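Local coordinates for protein Old Yellow Enzyme (Pichia, PDB 6AGZ) that probably reduces the carbon-carbon double bond of enone substrates asymmetrically, as an FMN-dependent old yellow enzyme built on a TIM barrel, at residues L131-L136 against D195-T200; E159-T164 against D207-S212. All coordinates share one frame; numbering follows the deposited sequence.

Contact 1: L131-L136 against D195-T200; sequences LAPSAL and DQFIQT
Gln-196 NE2 donates to two carbonyl oxygens, those of Gly-191 and Leu-114, while OE1 of the same amide accepts from the backbone N of Arg-116, so three bonds fix the rotation of this buried group. Across the contact, Gln-196 OE1 lies 3.5 Å from Pro-133 CD. With CG anti to the carbonyl carbon (chi1 -62°) and the chain extended beyond it, Gln-196 crosses the Pro-133 ring at about a right angle, its CB 3.6 Å from Pro-133 CG. Gln-196 belongs to the short helix 193-198, which follows the fourth barrel strand 183-187; Pro-133 follows directly on strand 130-132, which lies outside the eight-stranded TIM barrel. Pro-133 also meets Phe-197 in a CH-pi contact: CB stands 3.6 Å from the ring centroid and 5° off the normal, almost exactly over the centre. On that same side Pro-133 CA comes to 3.7 Å from Phe-197 CZ. A serine in place of Phe-197 would probably leave Pro-133 CB without its aromatic platform and open a gap beside Leu-219 of helix 218-231. Where the helix ends, Gln-199 NE2 reaches back to Asp-195 OD1, 3.1 Å away and nearly straight at 168°.

Contact 2: E159-T164 against D207-S212; sequences EQIEQT and DKYGGS
The side chains of Ile-161 and Tyr-209 run alongside one another, pointing opposite ways, with the isoleucine branches lying over one face of the phenol ring. The packing joins helix 158-179, which precedes barrel strand 183-187 of the TIM barrel, to the loop between helices 193-198 and 213-216. Ile-161 CG2 sits 4.3 Å from the Tyr-209 ring centroid and 24° off the normal, a CH-pi contact displaced toward the rim: its nearest ring atom is CZ, at 3.9 Å. The second branch reaches another part of the ring, with Ile-161 CD1 4.0 Å from Tyr-209 CD2. A chi1 of -65° sets CG2 anti to the backbone N and CG1 beside it, and the extended second torsion then carries CD1 to that ring atom. At the end of the ring, Tyr-209 OH is hydrogen-bonded to Glu-222 of helix 218-231, which ties the phenol to a third element. Glu-162 OE2 stays 4.4 Å from Tyr-209 OH and instead forms a salt bridge with Lys-165 further along its own helix. The ring's base is set by a type I turn from Asp-207 to Gly-210, within which Asp-207 also makes an Asx turn; its other carboxylate oxygen, OD2, pairs with Arg-205. The Asx bond runs from Tyr-209 N to Asp-207 OD1, 3.1 Å away, with the donor placed above the carboxylate plane, 52° out of it.

Both contacts are buried and lie on the same side of the chain's centre, their centres about 10 Å apart, but contact 2 is further out, its centre about 23 Å from the chain's centre against about 19 Å for contact 1, and has the partly exposed Glu-162 at its margin. Their segments alternate along the chain, and helix 218-231 touches Phe-197 in contact 1 and Tyr-209 in contact 2. Each sets an aliphatic group over an aromatic face, centred in contact 1 and offset in contact 2. Polar surroundings differ: a neutral amide held by backbone groups in the first, charged pairs in the second. They meet directly where Phe-197 CD2 packs 3.9 Å from Tyr-209 O.

Contact 1: L131-L136 against D195-T200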
loop_
_atom_site.group_PDB
_atom_site.type_symbol
_atom_site.label_atom_id
_atom_site.label_comp_id
_atom_site.label_asym_id
_atom_site.label_seq_id
_atom_site.Cartn_x
_atom_site.Cartn_y
_atom_site.Cartn_z
ATOM N N LEU A 131 2.923 30.752 -3.258
ATOM C CA LEU A 131 3.955 29.726 -3.280
ATOM C C LEU A 131 3.366 28.330 -3.456
ATOM O O LEU A 131 2.204 28.068 -3.134
ATOM C CB LEU A 131 4.790 29.781 -1.996
ATOM C CG LEU A 131 5.411 31.148 -1.700
ATOM C CD1 LEU A 131 6.219 31.115 -0.413
ATOM C CD2 LEU A 131 6.269 31.612 -2.869
ATOM N N ALA A 132 4.206 27.433 -3.959
ATOM C CA ALA A 132 3.846 26.051 -4.245
ATOM C C ALA A 132 5.138 25.270 -4.490
ATOM O O ALA A 132 6.192 25.876 -4.712
ATOM C CB ALA A 132 2.917 25.956 -5.468
ATOM N N PRO A 133 5.087 23.932 -4.436
ATOM C CA PRO A 133 6.289 23.159 -4.795
ATOM C C PRO A 133 6.762 23.427 -6.213
ATOM O O PRO A 133 7.968 23.579 -6.444
ATOM C CB PRO A 133 5.841 21.701 -4.604
ATOM C CG PRO A 133 4.348 21.745 -4.626
ATOM C CD PRO A 133 3.991 23.054 -3.994
ATOM N N SER A 134 5.840 23.498 -7.169
ATOM C CA SER A 134 6.158 23.845 -8.544
ATOM C C SER A 134 5.207 24.935 -9.014
ATOM O O SER A 134 4.105 25.097 -8.484
ATOM C CB SER A 134 6.075 22.624 -9.470
ATOM O OG SER A 134 6.992 21.621 -9.071
ATOM N N ALA A 135 5.644 25.685 -10.026
ATOM C CA ALA A 135 4.872 26.812 -10.551
ATOM C C ALA A 135 3.729 26.285 -11.419
ATOM O O ALA A 135 3.725 26.388 -12.648
ATOM C CB ALA A 135 5.774 27.765 -11.324
ATOM N N LEU A 136 2.736 25.711 -10.744
ATOM C CA LEU A 136 1.581 25.116 -11.395
ATOM C C LEU A 136 0.325 25.470 -10.613
ATOM O O LEU A 136 0.350 25.529 -9.381
ATOM C CB LEU A 136 1.713 23.591 -11.497
ATOM C CG LEU A 136 2.931 23.024 -12.229
ATOM C CD1 LEU A 136 2.976 21.515 -12.077
ATOM C CD2 LEU A 136 2.911 23.415 -13.699
ATOM N N ASP A 195 0.428 18.403 0.950
ATOM C CA ASP A 195 -0.103 17.473 -0.039
ATOM C C ASP A 195 0.438 17.794 -1.426
ATOM O O ASP A 195 0.796 16.886 -2.184
ATOM C CB ASP A 195 -1.632 17.513 -0.027
ATOM C CG ASP A 195 -2.250 16.294 -0.682
ATOM O OD1 ASP A 195 -1.667 15.196 -0.562
ATOM O OD2 ASP A 195 -3.317 16.433 -1.316
ATOM N N GLN A 196 0.516 19.084 -1.769
ATOM C CA GLN A 196 1.098 19.481 -3.049
ATOM C C GLN A 196 2.517 18.951 -3.198
ATOM O O GLN A 196 2.917 18.522 -4.287
ATOM C CB GLN A 196 1.081 21.003 -3.191
ATOM C CG GLN A 196 -0.304 21.618 -3.195
ATOM C CD GLN A 196 -0.280 23.101 -2.886
ATOM O OE1 GLN A 196 0.710 23.786 -3.146
ATOM N NE2 GLN A 196 -1.370 23.605 -2.320
ATOM N N PHE A 197 3.300 18.974 -2.115
ATOM C CA PHE A 197 4.625 18.367 -2.175
ATOM C C PHE A 197 4.542 16.854 -2.320
ATOM O O PHE A 197 5.417 16.244 -2.944
ATOM C CB PHE A 197 5.441 18.743 -0.938
ATOM C CG PHE A 197 6.211 20.022 -1.090
ATOM C CD1 PHE A 197 5.605 21.244 -0.846
ATOM C CD2 PHE A 197 7.536 20.005 -1.491
ATOM C CE1 PHE A 197 6.310 22.424 -0.993
ATOM C CE2 PHE A 197 8.247 21.181 -1.641
ATOM C CZ PHE A 197 7.631 22.393 -1.392
ATOM N N ILE A 198 3.496 16.235 -1.767
ATOM C CA ILE A 198 3.364 14.784 -1.868
ATOM C C ILE A 198 2.912 14.360 -3.264
ATOM O O ILE A 198 3.337 13.313 -3.769
ATOM C CB ILE A 198 2.398 14.271 -0.783
ATOM C CG1 ILE A 198 2.947 14.576 0.611
ATOM C CG2 ILE A 198 2.151 12.780 -0.932
ATOM C CD1 ILE A 198 1.977 14.255 1.727
ATOM N N GLN A 199 2.070 15.160 -3.916
ATOM C CA GLN A 199 1.393 14.732 -5.136
ATOM C C GLN A 199 2.286 14.893 -6.361
ATOM O O GLN A 199 2.932 15.931 -6.541
ATOM C CB GLN A 199 0.101 15.527 -5.328
ATOM C CG GLN A 199 -0.926 15.328 -4.226
ATOM C CD GLN A 199 -1.549 13.947 -4.240
ATOM O OE1 GLN A 199 -1.537 13.257 -5.261
ATOM N NE2 GLN A 199 -2.099 13.535 -3.104
ATOM N N THR A 200 2.310 13.862 -7.213
ATOM C CA THR A 200 3.021 13.959 -8.484
ATOM C C THR A 200 2.397 15.006 -9.396
ATOM O O THR A 200 3.102 15.633 -10.196
ATOM C CB THR A 200 3.040 12.603 -9.191
ATOM O OG1 THR A 200 1.700 12.116 -9.334
ATOM C CG2 THR A 200 3.860 11.593 -8.399
#

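Contact 2: E159-T164 against D207-S212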
loop_
_atom_site.group_PDB
_atom_site.type_symbol
_atom_site.label_atom_id
_atom_site.label_comp_id
_atom_site.label_asym_id
_atom_site.label_seq_id
_atom_site.Cartn_x
_atom_site.Cartn_y
_atom_site.Cartn_z
ATOM N N GLU A 159 15.338 28.514 0.585
ATOM C CA GLU A 159 15.175 29.399 1.734
ATOM C C GLU A 159 13.723 29.453 2.188
ATOM O O GLU A 159 13.441 29.442 3.393
ATOM C CB GLU A 159 15.685 30.799 1.391
ATOM C CG GLU A 159 15.371 31.854 2.439
ATOM C CD GLU A 159 15.949 31.526 3.804
ATOM O OE1 GLU A 159 16.997 30.848 3.867
ATOM O OE2 GLU A 159 15.351 31.946 4.817
ATOM N N GLN A 160 12.784 29.513 1.242
ATOM C CA GLN A 160 11.373 29.548 1.611
ATOM C C GLN A 160 10.926 28.241 2.255
ATOM O O GLN A 160 10.039 28.249 3.115
ATOM C CB GLN A 160 10.518 29.867 0.384
ATOM C CG GLN A 160 10.689 31.292 -0.125
ATOM C CD GLN A 160 9.989 31.534 -1.449
ATOM O OE1 GLN A 160 9.975 30.672 -2.326
ATOM N NE2 GLN A 160 9.401 32.717 -1.597
ATOM N N ILE A 161 11.527 27.117 1.861
ATOM C CA ILE A 161 11.189 25.838 2.478
ATOM C C ILE A 161 11.727 25.779 3.903
ATOM O O ILE A 161 11.024 25.367 4.838
ATOM C CB ILE A 161 11.720 24.675 1.619
ATOM C CG1 ILE A 161 11.000 24.647 0.267
ATOM C CG2 ILE A 161 11.554 23.348 2.346
ATOM C CD1 ILE A 161 11.558 23.632 -0.708
ATOM N N GLU A 162 12.985 26.189 4.089
ATOM C CA GLU A 162 13.545 26.298 5.434
ATOM C C GLU A 162 12.671 27.178 6.320
ATOM O O GLU A 162 12.358 26.825 7.465
ATOM C CB GLU A 162 14.967 26.859 5.359
ATOM C CG GLU A 162 15.974 25.920 4.724
ATOM C CD GLU A 162 16.297 24.736 5.611
ATOM O OE1 GLU A 162 16.674 24.956 6.782
ATOM O OE2 GLU A 162 16.166 23.586 5.143
ATOM N N GLN A 163 12.260 28.336 5.795
ATOM C CA GLN A 163 11.402 29.234 6.558
ATOM C C GLN A 163 10.055 28.590 6.856
ATOM O O GLN A 163 9.465 28.836 7.913
ATOM C CB GLN A 163 11.210 30.549 5.803
ATOM C CG GLN A 163 10.548 31.635 6.632
ATOM C CD GLN A 163 11.354 31.988 7.867
ATOM O OE1 GLN A 163 12.554 32.248 7.786
ATOM N NE2 GLN A 163 10.698 31.991 9.022
ATOM N N THR A 164 9.547 27.769 5.933
ATOM C CA THR A 164 8.315 27.035 6.198
ATOM C C THR A 164 8.485 26.105 7.393
ATOM O O THR A 164 7.629 26.055 8.287
ATOM C CB THR A 164 7.890 26.248 4.957
ATOM O OG1 THR A 164 7.536 27.159 3.910
ATOM C CG2 THR A 164 6.698 25.357 5.270
ATOM N N ASP A 207 14.987 18.782 -7.249
ATOM C CA ASP A 207 15.887 18.715 -6.109
ATOM C C ASP A 207 15.414 17.600 -5.177
ATOM O O ASP A 207 14.583 16.767 -5.546
ATOM C CB ASP A 207 15.992 20.074 -5.413
ATOM C CG ASP A 207 14.655 20.592 -4.897
ATOM O OD1 ASP A 207 13.667 19.829 -4.859
ATOM O OD2 ASP A 207 14.600 21.780 -4.516
ATOM N N LYS A 208 15.944 17.565 -3.955
ATOM C CA LYS A 208 15.620 16.474 -3.041
ATOM C C LYS A 208 14.201 16.546 -2.482
ATOM O O LYS A 208 13.838 15.684 -1.675
ATOM C CB LYS A 208 16.626 16.437 -1.889
ATOM C CG LYS A 208 16.522 17.599 -0.920
ATOM C CD LYS A 208 17.329 17.315 0.336
ATOM C CE LYS A 208 17.298 18.485 1.305
ATOM N NZ LYS A 208 18.022 18.159 2.567
ATOM N N TYR A 209 13.392 17.529 -2.874
ATOM C CA TYR A 209 12.010 17.614 -2.422
ATOM C C TYR A 209 11.016 17.166 -3.485
ATOM O O TYR A 209 9.807 17.340 -3.304
ATOM C CB TYR A 209 11.691 19.036 -1.956
ATOM C CG TYR A 209 12.355 19.393 -0.645
ATOM C CD1 TYR A 209 11.838 18.939 0.562
ATOM C CD2 TYR A 209 13.502 20.175 -0.613
ATOM C CE1 TYR A 209 12.443 19.257 1.765
ATOM C CE2 TYR A 209 14.113 20.499 0.585
ATOM C CZ TYR A 209 13.579 20.037 1.770
ATOM O OH TYR A 209 14.183 20.356 2.964
ATOM N N GLY A 210 11.499 16.596 -4.591
ATOM C CA GLY A 210 10.633 16.037 -5.607
ATOM C C GLY A 210 11.382 15.005 -6.423
ATOM O O GLY A 210 12.599 14.850 -6.304
ATOM N N GLY A 211 10.632 14.295 -7.264
ATOM C CA GLY A 211 11.208 13.325 -8.170
ATOM C C GLY A 211 11.214 11.892 -7.685
ATOM O O GLY A 211 11.638 11.007 -8.438
ATOM N N SER A 212 10.767 11.631 -6.460
ATOM C CA SER A 212 10.650 10.264 -5.969
ATOM C C SER A 212 9.671 10.257 -4.807
ATOM O O SER A 212 9.232 11.308 -4.331
ATOM C CB SER A 212 12.009 9.694 -5.547
ATOM O OG SER A 212 12.458 10.275 -4.336
#